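Local coordinates for type 4 fimbrial biogenesis protein PilF (Pseudomonas aeruginosa, PDB 2HO1) that serves as an outer-membrane lipoprotein of the type IV pilus, needed to localise the secretin PilQ to the outer membrane and assemble it into dodecamers, at residues A[73-78]-A[105-110]; A[79-84]-A[91-96]; A[109-114]-A[118-123]. All coordinates share one frame; numbering follows the deposited sequence.

Contact 1 of 3, residues A[73-78]-A[105-110]; sequences AHAALA and ARVLNN
Ala75 and Val107 are the nearest pair of the two segments. Their CA atoms are 6.5 Å apart. Both side chains set out toward the other segment, and Ala75 CB lies 3.8 Å from Val107 CG2. This is the tight part of the contact. It is small, apolar and buried, and the two segments together bury 88 Å². CG2 is the nearer methyl of Val107. CG1 stands anti to the backbone N (chi1 176°), which leaves CG2 anti to the carbonyl carbon and turned to the alanine methyl. Leu98 of helix 87-100 also packs on Val107. Leu64 of helix 57-66 touches Ala73, which points away from 105-110, and Leu60 touches Ala76.

PilF is a superhelix of TPR motifs, and 105-110 is assigned to the third of its six repeats. Here two helices that are not neighbours in the chain pack on each other, with helix 87-100 between them in sequence. The short alanine side chain lets the backbones come close.

The other side of the contact is looser. Arg106 is partly exposed. It does not set out toward the other helix, but a bend at chi3 (70°) brings the guanidinium nearer. Arg106 NH2 comes within 4.0 Å of Ala75 CB and approaches it obliquely. The same group makes a long, weak ion pair with Asp72. Nearby, a water spans the gap between the segments. It donates to Ala75 O at 3.0 Å and accepts from Asn110 ND2 at 2.8 Å. This gives the backbone carbonyl and the partly exposed amide a shared partner without direct contact.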
loop_
_atom_site.group_PDB
_atom_site.type_symbol
_atom_site.label_atom_id
_atom_site.label_comp_id
_atom_site.label_asym_id
_atom_site.label_seq_id
_atom_site.Cartn_x
_atom_site.Cartn_y
_atom_site.Cartn_z
ATOM N N ALA A 73 14.094 -20.850 2.917
ATOM C CA ALA A 73 14.543 -21.906 2.005
ATOM C C ALA A 73 13.610 -21.968 0.800
ATOM O O ALA A 73 14.056 -22.111 -0.354
ATOM C CB ALA A 73 14.601 -23.240 2.713
ATOM N N HIS A 74 12.311 -21.872 1.052
ATOM C CA HIS A 74 11.367 -21.841 -0.069
ATOM C C HIS A 74 11.656 -20.618 -0.942
ATOM O O HIS A 74 11.726 -20.708 -2.175
ATOM C CB HIS A 74 9.946 -21.782 0.450
ATOM C CG HIS A 74 9.454 -23.097 0.942
ATOM N ND1 HIS A 74 9.390 -24.213 0.133
ATOM C CD2 HIS A 74 9.017 -23.484 2.160
ATOM C CE1 HIS A 74 8.930 -25.231 0.836
ATOM N NE2 HIS A 74 8.695 -24.817 2.068
ATOM N N ALA A 75 11.881 -19.476 -0.301
ATOM C CA ALA A 75 12.149 -18.237 -1.036
ATOM C C ALA A 75 13.390 -18.306 -1.925
ATOM O O ALA A 75 13.395 -17.808 -3.050
ATOM C CB ALA A 75 12.266 -17.070 -0.052
ATOM N N ALA A 76 14.460 -18.906 -1.417
ATOM C CA ALA A 76 15.681 -19.046 -2.193
ATOM C C ALA A 76 15.441 -20.007 -3.363
ATOM O O ALA A 76 15.879 -19.760 -4.489
ATOM C CB ALA A 76 16.814 -19.575 -1.290
ATOM N N LEU A 77 14.765 -21.117 -3.090
ATOM C CA LEU A 77 14.462 -22.081 -4.149
ATOM C C LEU A 77 13.621 -21.369 -5.225
ATOM O O LEU A 77 13.808 -21.600 -6.410
ATOM C CB LEU A 77 13.723 -23.282 -3.558
ATOM C CG LEU A 77 13.594 -24.567 -4.390
ATOM C CD1 LEU A 77 14.969 -25.063 -4.882
ATOM C CD2 LEU A 77 12.938 -25.628 -3.492
ATOM N N ALA A 78 12.710 -20.488 -4.796
ATOM C CA ALA A 78 11.894 -19.696 -5.701
ATOM C C ALA A 78 12.718 -18.886 -6.694
ATOM O O ALA A 78 12.369 -18.818 -7.869
ATOM C CB ALA A 78 10.949 -18.796 -4.925
ATOM N N ALA A 105 8.315 -8.872 4.293
ATOM C CA ALA A 105 8.570 -7.867 3.255
ATOM C C ALA A 105 9.612 -8.206 2.197
ATOM O O ALA A 105 9.459 -7.832 1.034
ATOM C CB ALA A 105 8.922 -6.504 3.908
ATOM N N ARG A 106 10.692 -8.869 2.599
ATOM C CA ARG A 106 11.725 -9.225 1.655
ATOM C C ARG A 106 11.161 -10.197 0.598
ATOM O O ARG A 106 11.356 -10.007 -0.602
ATOM C CB ARG A 106 12.907 -9.878 2.396
ATOM C CG ARG A 106 14.099 -10.189 1.499
ATOM C CD ARG A 106 15.222 -10.911 2.288
ATOM N NE ARG A 106 14.802 -12.262 2.626
ATOM C CZ ARG A 106 14.846 -13.279 1.764
ATOM N NH1 ARG A 106 15.332 -13.091 0.529
ATOM N NH2 ARG A 106 14.431 -14.487 2.135
ATOM N N VAL A 107 10.455 -11.221 1.067
ATOM C CA VAL A 107 9.898 -12.229 0.192
ATOM C C VAL A 107 8.722 -11.668 -0.594
ATOM O O VAL A 107 8.585 -11.972 -1.788
ATOM C CB VAL A 107 9.498 -13.462 1.006
ATOM C CG1 VAL A 107 8.809 -14.494 0.117
ATOM C CG2 VAL A 107 10.759 -14.053 1.643
ATOM N N LEU A 108 7.908 -10.824 0.041
ATOM C CA LEU A 108 6.808 -10.199 -0.682
ATOM C C LEU A 108 7.399 -9.349 -1.807
ATOM O O LEU A 108 6.848 -9.293 -2.907
ATOM C CB LEU A 108 5.969 -9.315 0.239
ATOM C CG LEU A 108 4.980 -10.061 1.160
ATOM C CD1 LEU A 108 4.457 -9.086 2.245
ATOM C CD2 LEU A 108 3.798 -10.644 0.314
ATOM N N ASN A 109 8.526 -8.699 -1.556
ATOM C CA ASN A 109 9.101 -7.847 -2.588
ATOM C C ASN A 109 9.712 -8.676 -3.721
ATOM O O ASN A 109 9.538 -8.334 -4.868
ATOM C CB ASN A 109 10.141 -6.882 -1.992
ATOM C CG ASN A 109 10.720 -5.940 -3.041
ATOM O OD1 ASN A 109 9.990 -5.223 -3.732
ATOM N ND2 ASN A 109 12.025 -5.938 -3.162
ATOM N N ASN A 110 10.418 -9.764 -3.390
ATOM C CA ASN A 110 10.990 -10.631 -4.409
ATOM C C ASN A 110 9.850 -11.240 -5.260
ATOM O O ASN A 110 9.960 -11.328 -6.486
ATOM C CB ASN A 110 11.792 -11.764 -3.767
ATOM C CG ASN A 110 13.133 -11.281 -3.168
ATOM O OD1 ASN A 110 13.599 -10.199 -3.480
ATOM N ND2 ASN A 110 13.742 -12.097 -2.326
HETATM O O HOH W 1 13.363 -14.809 -2.644
#

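Contact 2 of 3, residues A[79-84]-A[91-96]; sequences VVFQTE and DEEYRK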
loop_
_atom_site.group_PDB
_atom_site.type_symbol
_atom_site.label_atom_id
_atom_site.label_comp_id
_atom_site.label_asym_id
_atom_site.label_seq_id
_atom_site.Cartn_x
_atom_site.Cartn_y
_atom_site.Cartn_z
ATOM N N VAL A 79 13.818 -18.281 -6.240
ATOM C CA VAL A 79 14.616 -17.517 -7.184
ATOM C C VAL A 79 15.468 -18.467 -8.031
ATOM O O VAL A 79 15.895 -18.104 -9.128
ATOM C CB VAL A 79 15.513 -16.469 -6.484
ATOM C CG1 VAL A 79 14.704 -15.693 -5.440
ATOM C CG2 VAL A 79 16.712 -17.137 -5.885
ATOM N N VAL A 80 15.725 -19.672 -7.525
ATOM C CA VAL A 80 16.499 -20.635 -8.310
ATOM C C VAL A 80 15.614 -20.903 -9.541
ATOM O O VAL A 80 16.058 -20.733 -10.662
ATOM C CB VAL A 80 16.757 -21.986 -7.600
ATOM C CG1 VAL A 80 17.248 -23.024 -8.643
ATOM C CG2 VAL A 80 17.828 -21.829 -6.490
ATOM N N PHE A 81 14.360 -21.281 -9.319
ATOM C CA PHE A 81 13.421 -21.566 -10.406
ATOM C C PHE A 81 13.158 -20.364 -11.314
ATOM O O PHE A 81 13.066 -20.503 -12.531
ATOM C CB PHE A 81 12.093 -22.078 -9.846
ATOM C CG PHE A 81 12.172 -23.450 -9.249
ATOM C CD1 PHE A 81 12.808 -24.479 -9.919
ATOM C CD2 PHE A 81 11.600 -23.716 -8.020
ATOM C CE1 PHE A 81 12.878 -25.742 -9.370
ATOM C CE2 PHE A 81 11.667 -24.977 -7.468
ATOM C CZ PHE A 81 12.307 -25.991 -8.144
ATOM N N GLN A 82 12.997 -19.196 -10.701
ATOM C CA GLN A 82 12.737 -17.962 -11.425
ATOM C C GLN A 82 13.898 -17.725 -12.363
ATOM O O GLN A 82 13.718 -17.354 -13.512
ATOM C CB GLN A 82 12.607 -16.810 -10.415
ATOM C CG GLN A 82 12.684 -15.393 -10.967
ATOM C CD GLN A 82 12.465 -14.351 -9.848
ATOM O OE1 GLN A 82 12.447 -14.698 -8.658
ATOM N NE2 GLN A 82 12.303 -13.094 -10.226
ATOM N N THR A 83 15.103 -17.936 -11.859
ATOM C CA THR A 83 16.306 -17.764 -12.662
ATOM C C THR A 83 16.340 -18.785 -13.836
ATOM O O THR A 83 16.815 -18.472 -14.928
ATOM C CB THR A 83 17.569 -17.942 -11.777
ATOM O OG1 THR A 83 17.505 -17.019 -10.672
ATOM C CG2 THR A 83 18.855 -17.697 -12.606
ATOM N N GLU A 84 15.853 -20.000 -13.602
ATOM C CA GLU A 84 15.809 -21.023 -14.667
ATOM C C GLU A 84 14.573 -20.934 -15.565
ATOM O O GLU A 84 14.280 -21.877 -16.299
ATOM C CB GLU A 84 15.815 -22.420 -14.093
ATOM C CG GLU A 84 16.998 -22.730 -13.239
ATOM C CD GLU A 84 16.942 -24.138 -12.712
ATOM O OE1 GLU A 84 15.822 -24.681 -12.528
ATOM O OE2 GLU A 84 18.028 -24.694 -12.473
ATOM N N ASP A 91 6.574 -19.691 -8.733
ATOM C CA ASP A 91 5.343 -19.210 -8.117
ATOM C C ASP A 91 4.948 -20.087 -6.926
ATOM O O ASP A 91 4.575 -19.593 -5.841
ATOM C CB ASP A 91 4.176 -19.207 -9.125
ATOM C CG ASP A 91 2.950 -18.507 -8.575
ATOM O OD1 ASP A 91 2.896 -17.267 -8.692
ATOM O OD2 ASP A 91 2.065 -19.177 -8.000
ATOM N N GLU A 92 5.014 -21.398 -7.124
ATOM C CA GLU A 92 4.661 -22.312 -6.039
ATOM C C GLU A 92 5.606 -22.160 -4.817
ATOM O O GLU A 92 5.180 -22.297 -3.660
ATOM C CB GLU A 92 4.733 -23.747 -6.536
ATOM C CG GLU A 92 4.375 -24.785 -5.495
ATOM C CD GLU A 92 4.427 -26.175 -6.086
ATOM O OE1 GLU A 92 5.499 -26.798 -6.079
ATOM O OE2 GLU A 92 3.390 -26.626 -6.594
ATOM N N GLU A 93 6.883 -21.916 -5.075
ATOM C CA GLU A 93 7.822 -21.771 -3.974
ATOM C C GLU A 93 7.638 -20.418 -3.284
ATOM O O GLU A 93 7.782 -20.319 -2.077
ATOM C CB GLU A 93 9.249 -21.937 -4.467
ATOM C CG GLU A 93 9.657 -23.399 -4.720
ATOM C CD GLU A 93 9.467 -24.291 -3.494
ATOM O OE1 GLU A 93 9.888 -23.904 -2.375
ATOM O OE2 GLU A 93 8.905 -25.396 -3.648
ATOM N N TYR A 94 7.358 -19.372 -4.062
ATOM C CA TYR A 94 7.075 -18.069 -3.484
ATOM C C TYR A 94 5.858 -18.150 -2.574
ATOM O O TYR A 94 5.849 -17.576 -1.491
ATOM C CB TYR A 94 6.871 -17.019 -4.576
ATOM C CG TYR A 94 8.139 -16.309 -4.997
ATOM C CD1 TYR A 94 8.983 -15.736 -4.057
ATOM C CD2 TYR A 94 8.491 -16.209 -6.335
ATOM C CE1 TYR A 94 10.139 -15.088 -4.436
ATOM C CE2 TYR A 94 9.644 -15.562 -6.723
ATOM C CZ TYR A 94 10.466 -15.002 -5.770
ATOM O OH TYR A 94 11.614 -14.356 -6.154
ATOM N N ARG A 95 4.837 -18.887 -2.997
ATOM C CA ARG A 95 3.646 -19.027 -2.177
ATOM C C ARG A 95 3.898 -19.853 -0.926
ATOM O O ARG A 95 3.342 -19.552 0.124
ATOM C CB ARG A 95 2.488 -19.621 -2.987
ATOM C CG ARG A 95 1.950 -18.677 -4.031
ATOM C CD ARG A 95 0.722 -19.299 -4.637
ATOM N NE ARG A 95 0.300 -18.738 -5.909
ATOM C CZ ARG A 95 -0.336 -17.578 -6.071
ATOM N NH1 ARG A 95 -0.624 -16.803 -5.021
ATOM N NH2 ARG A 95 -0.739 -17.216 -7.290
ATOM N N LYS A 96 4.727 -20.890 -1.022
ATOM C CA LYS A 96 5.018 -21.699 0.156
ATOM C C LYS A 96 5.810 -20.869 1.161
ATOM O O LYS A 96 5.628 -21.009 2.355
ATOM C CB LYS A 96 5.817 -22.967 -0.191
ATOM C CG LYS A 96 5.009 -24.013 -0.995
ATOM C CD LYS A 96 5.828 -25.274 -1.209
ATOM C CE LYS A 96 5.039 -26.333 -1.960
ATOM N NZ LYS A 96 5.879 -27.559 -2.127
#
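Tyr94 reaches from helix 87-100 to Gln82 and Val79 on helix 71-83. Its CB starts against Tyr111 of the next helix, 3.4 Å from that residue's CD1. The Tyr94 ring then meets the Tyr111 ring, with the planes about 25° apart. Further out, CE2 passes 3.5 Å from Gln82 OE1, which sits at the ring edge, near its plane. The tip OH donates a short hydrogen bond of 2.7 Å to Gln82 OE1, in the carbonyl plane of the amide. The OH also comes close to Val79 CG1, but Val79 has two conformers, so this touch is less certain.

Gln82 can reach the phenol because its chain is extended (chi2 177°). Its NE2 bonds to Glu117 of helix 105-117. Both ends of the amide are therefore held, which fixes the rotation of the group.

A second touch lies beside this one. Glu93 CG meets Phe81 at the ring edge, 3.8 Å from CE2. The Glu93 chain bends at chi2, and its carboxylate is bonded through OE1 to His74 ND1. The glutamate thus packs with its methylene and turns its carboxylate to the histidine.

The axes of 79-83 and 91-96 approach to 9.2 Å, with N-to-C directions at 160°. Such a close antiparallel helix hairpin is typical of the TPR fold.

Contact 3 of 3, residues A[109-114]-A[118-123]; sequences NNYGGF and QKRYEE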
loop_
_atom_site.group_PDB
_atom_site.type_symbol
_atom_site.label_atom_id
_atom_site.label_comp_id
_atom_site.label_asym_id
_atom_site.label_seq_id
_atom_site.Cartn_x
_atom_site.Cartn_y
_atom_site.Cartn_z
ATOM N N ASN A 109 8.526 -8.699 -1.556
ATOM C CA ASN A 109 9.101 -7.847 -2.588
ATOM C C ASN A 109 9.712 -8.676 -3.721
ATOM O O ASN A 109 9.538 -8.334 -4.868
ATOM C CB ASN A 109 10.141 -6.882 -1.992
ATOM C CG ASN A 109 10.720 -5.940 -3.041
ATOM O OD1 ASN A 109 9.990 -5.223 -3.732
ATOM N ND2 ASN A 109 12.025 -5.938 -3.162
ATOM N N ASN A 110 10.418 -9.764 -3.390
ATOM C CA ASN A 110 10.990 -10.631 -4.409
ATOM C C ASN A 110 9.850 -11.240 -5.260
ATOM O O ASN A 110 9.960 -11.328 -6.486
ATOM C CB ASN A 110 11.792 -11.764 -3.767
ATOM C CG ASN A 110 13.133 -11.281 -3.168
ATOM O OD1 ASN A 110 13.599 -10.199 -3.480
ATOM N ND2 ASN A 110 13.742 -12.097 -2.326
ATOM N N TYR A 111 8.773 -11.674 -4.605
ATOM C CA TYR A 111 7.647 -12.250 -5.324
ATOM C C TYR A 111 6.954 -11.201 -6.226
ATOM O O TYR A 111 6.651 -11.473 -7.405
ATOM C CB TYR A 111 6.666 -12.903 -4.330
ATOM C CG TYR A 111 5.486 -13.672 -4.958
ATOM C CD1 TYR A 111 5.603 -14.305 -6.215
ATOM C CD2 TYR A 111 4.282 -13.821 -4.257
ATOM C CE1 TYR A 111 4.540 -15.065 -6.742
ATOM C CE2 TYR A 111 3.222 -14.580 -4.770
ATOM C CZ TYR A 111 3.358 -15.199 -6.020
ATOM O OH TYR A 111 2.271 -15.878 -6.552
ATOM N N GLY A 112 6.716 -10.001 -5.698
ATOM C CA GLY A 112 6.104 -8.972 -6.521
ATOM C C GLY A 112 6.977 -8.607 -7.711
ATOM O O GLY A 112 6.472 -8.241 -8.814
ATOM N N GLY A 113 8.293 -8.690 -7.497
ATOM C CA GLY A 113 9.235 -8.416 -8.581
ATOM C C GLY A 113 9.046 -9.522 -9.643
ATOM O O GLY A 113 9.029 -9.262 -10.851
ATOM N N PHE A 114 8.885 -10.756 -9.170
ATOM C CA PHE A 114 8.678 -11.927 -10.051
ATOM C C PHE A 114 7.370 -11.701 -10.830
ATOM O O PHE A 114 7.331 -11.824 -12.070
ATOM C CB PHE A 114 8.573 -13.206 -9.208
ATOM C CG PHE A 114 8.036 -14.400 -9.971
ATOM C CD1 PHE A 114 8.792 -15.000 -10.985
ATOM C CD2 PHE A 114 6.764 -14.900 -9.701
ATOM C CE1 PHE A 114 8.283 -16.092 -11.723
ATOM C CE2 PHE A 114 6.245 -15.973 -10.423
ATOM C CZ PHE A 114 7.007 -16.575 -11.438
ATOM N N GLN A 118 6.520 -11.420 -14.898
ATOM C CA GLN A 118 5.542 -12.305 -15.515
ATOM C C GLN A 118 4.348 -11.542 -16.061
ATOM O O GLN A 118 3.404 -12.136 -16.539
ATOM C CB GLN A 118 5.039 -13.298 -14.487
ATOM C CG GLN A 118 6.117 -14.185 -13.956
ATOM C CD GLN A 118 6.581 -15.145 -14.989
ATOM O OE1 GLN A 118 5.761 -15.889 -15.560
ATOM N NE2 GLN A 118 7.894 -15.154 -15.253
ATOM N N LYS A 119 4.379 -10.226 -15.937
ATOM C CA LYS A 119 3.310 -9.354 -16.422
ATOM C C LYS A 119 1.975 -9.524 -15.698
ATOM O O LYS A 119 0.929 -9.229 -16.238
ATOM C CB LYS A 119 3.178 -9.517 -17.945
ATOM C CG LYS A 119 4.573 -9.456 -18.617
ATOM C CD LYS A 119 4.566 -9.077 -20.107
ATOM C CE LYS A 119 5.980 -9.249 -20.723
ATOM N NZ LYS A 119 7.077 -8.451 -20.043
ATOM N N ARG A 120 2.035 -9.995 -14.456
ATOM C CA ARG A 120 0.848 -10.181 -13.631
ATOM C C ARG A 120 0.812 -8.950 -12.724
ATOM O O ARG A 120 0.924 -9.058 -11.514
ATOM C CB ARG A 120 0.974 -11.466 -12.804
ATOM C CG ARG A 120 0.847 -12.764 -13.656
ATOM C CD ARG A 120 1.363 -14.007 -12.965
ATOM N NE ARG A 120 0.619 -14.342 -11.750
ATOM C CZ ARG A 120 0.986 -15.305 -10.916
ATOM N NH1 ARG A 120 2.064 -16.035 -11.180
ATOM N NH2 ARG A 120 0.336 -15.489 -9.776
ATOM N N TYR A 121 0.625 -7.791 -13.337
ATOM C CA TYR A 121 0.642 -6.513 -12.639
ATOM C C TYR A 121 -0.292 -6.326 -11.459
ATOM O O TYR A 121 0.113 -5.781 -10.424
ATOM C CB TYR A 121 0.426 -5.416 -13.654
ATOM C CG TYR A 121 1.371 -5.555 -14.816
ATOM C CD1 TYR A 121 2.745 -5.605 -14.608
ATOM C CD2 TYR A 121 0.889 -5.617 -16.141
ATOM C CE1 TYR A 121 3.629 -5.708 -15.679
ATOM C CE2 TYR A 121 1.762 -5.719 -17.222
ATOM C CZ TYR A 121 3.129 -5.766 -16.990
ATOM O OH TYR A 121 4.009 -5.895 -18.040
ATOM N N GLU A 122 -1.538 -6.757 -11.587
ATOM C CA GLU A 122 -2.459 -6.601 -10.467
ATOM C C GLU A 122 -1.932 -7.347 -9.249
ATOM O O GLU A 122 -1.924 -6.826 -8.138
ATOM C CB GLU A 122 -3.846 -7.104 -10.827
ATOM N N GLU A 123 -1.482 -8.568 -9.452
ATOM C CA GLU A 123 -0.978 -9.338 -8.339
ATOM C C GLU A 123 0.345 -8.781 -7.809
ATOM O O GLU A 123 0.563 -8.797 -6.611
ATOM C CB GLU A 123 -0.825 -10.812 -8.734
ATOM C CG GLU A 123 -2.153 -11.514 -9.055
ATOM C CD GLU A 123 -1.920 -12.824 -9.807
ATOM O OE1 GLU A 123 -1.772 -12.790 -11.036
ATOM O OE2 GLU A 123 -1.848 -13.880 -9.170
#
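Phe114 and Gln118 open the contact, where helix 105-117 ends. Gln118 N donates to Phe114 O at 3.0 Å, the bond that closes the last turn of the helix. The side chain of Gln118 bends at chi2 (-70°) and folds back over one face of the Phe114 ring. Its CG makes a CH-pi contact, 3.8 Å from the ring centroid. The amide lies almost flat against the ring, with the planes 15° apart, and Gln118 NE2 is 3.7 Å from Phe114 CE1.

Lys119 has positive phi and closes a Schellman motif. It turns the chain out of the helix, and its side chain sets out away from the first segment.

Arg120 stands at the N-cap position of helix 121-131. Its side chain turns back toward the first segment. Arg120 NH1 approaches Phe114 CE2 obliquely at 4.2 Å. Arg120 NH2 is 3.8 Å from Tyr111 OH, too far for a bond, and the ring and guanidinium planes are nearly perpendicular. The phenol oxygen is hydrogen-bonded instead to Asp91 of helix 87-100. Arg120 NH1 forms a salt bridge with the same aspartate.

Tyr121 begins the helix. Glu123 lies three residues after Arg120 and is held side-on by it. Arg120 NE reaches Glu123 OE1 at 2.9 Å and Arg120 NH2 reaches Glu123 OE2 at 2.8 Å. Both bonds are almost straight and lie in the guanidinium plane, but they meet the carboxylate from above its own plane, 44° out of it at OE1.

Arg120 is thus gripped by two carboxylates, which fixes the rotation of its guanidinium. The two acids would offset its charge and probably that of nearby Arg95, and the arginine would in turn tend to keep both acids ionised.

The three contacts use four helices that follow one another, 71-83, 87-100, 105-117 and 121-131. Contacts 1 and 2 share helix 71-83, and their centres are about 8 Å apart. Contact 2 falls within the sequence span of contact 1. Contacts 1 and 3 share helix 105-117, with Asn109 and Asn110 in both. Contact 3 follows contact 2 in the chain, and its centre lies about 12 Å from each of the other two. Asp91 and Tyr94 of contact 2 join it to Tyr111 and Arg120 of contact 3. Contacts 2 and 3 join successive helices, and contact 1 joins a helix to the next but one. All lie in the part spanned by TPR1-TPR4, the minimal region needed for secretin assembly.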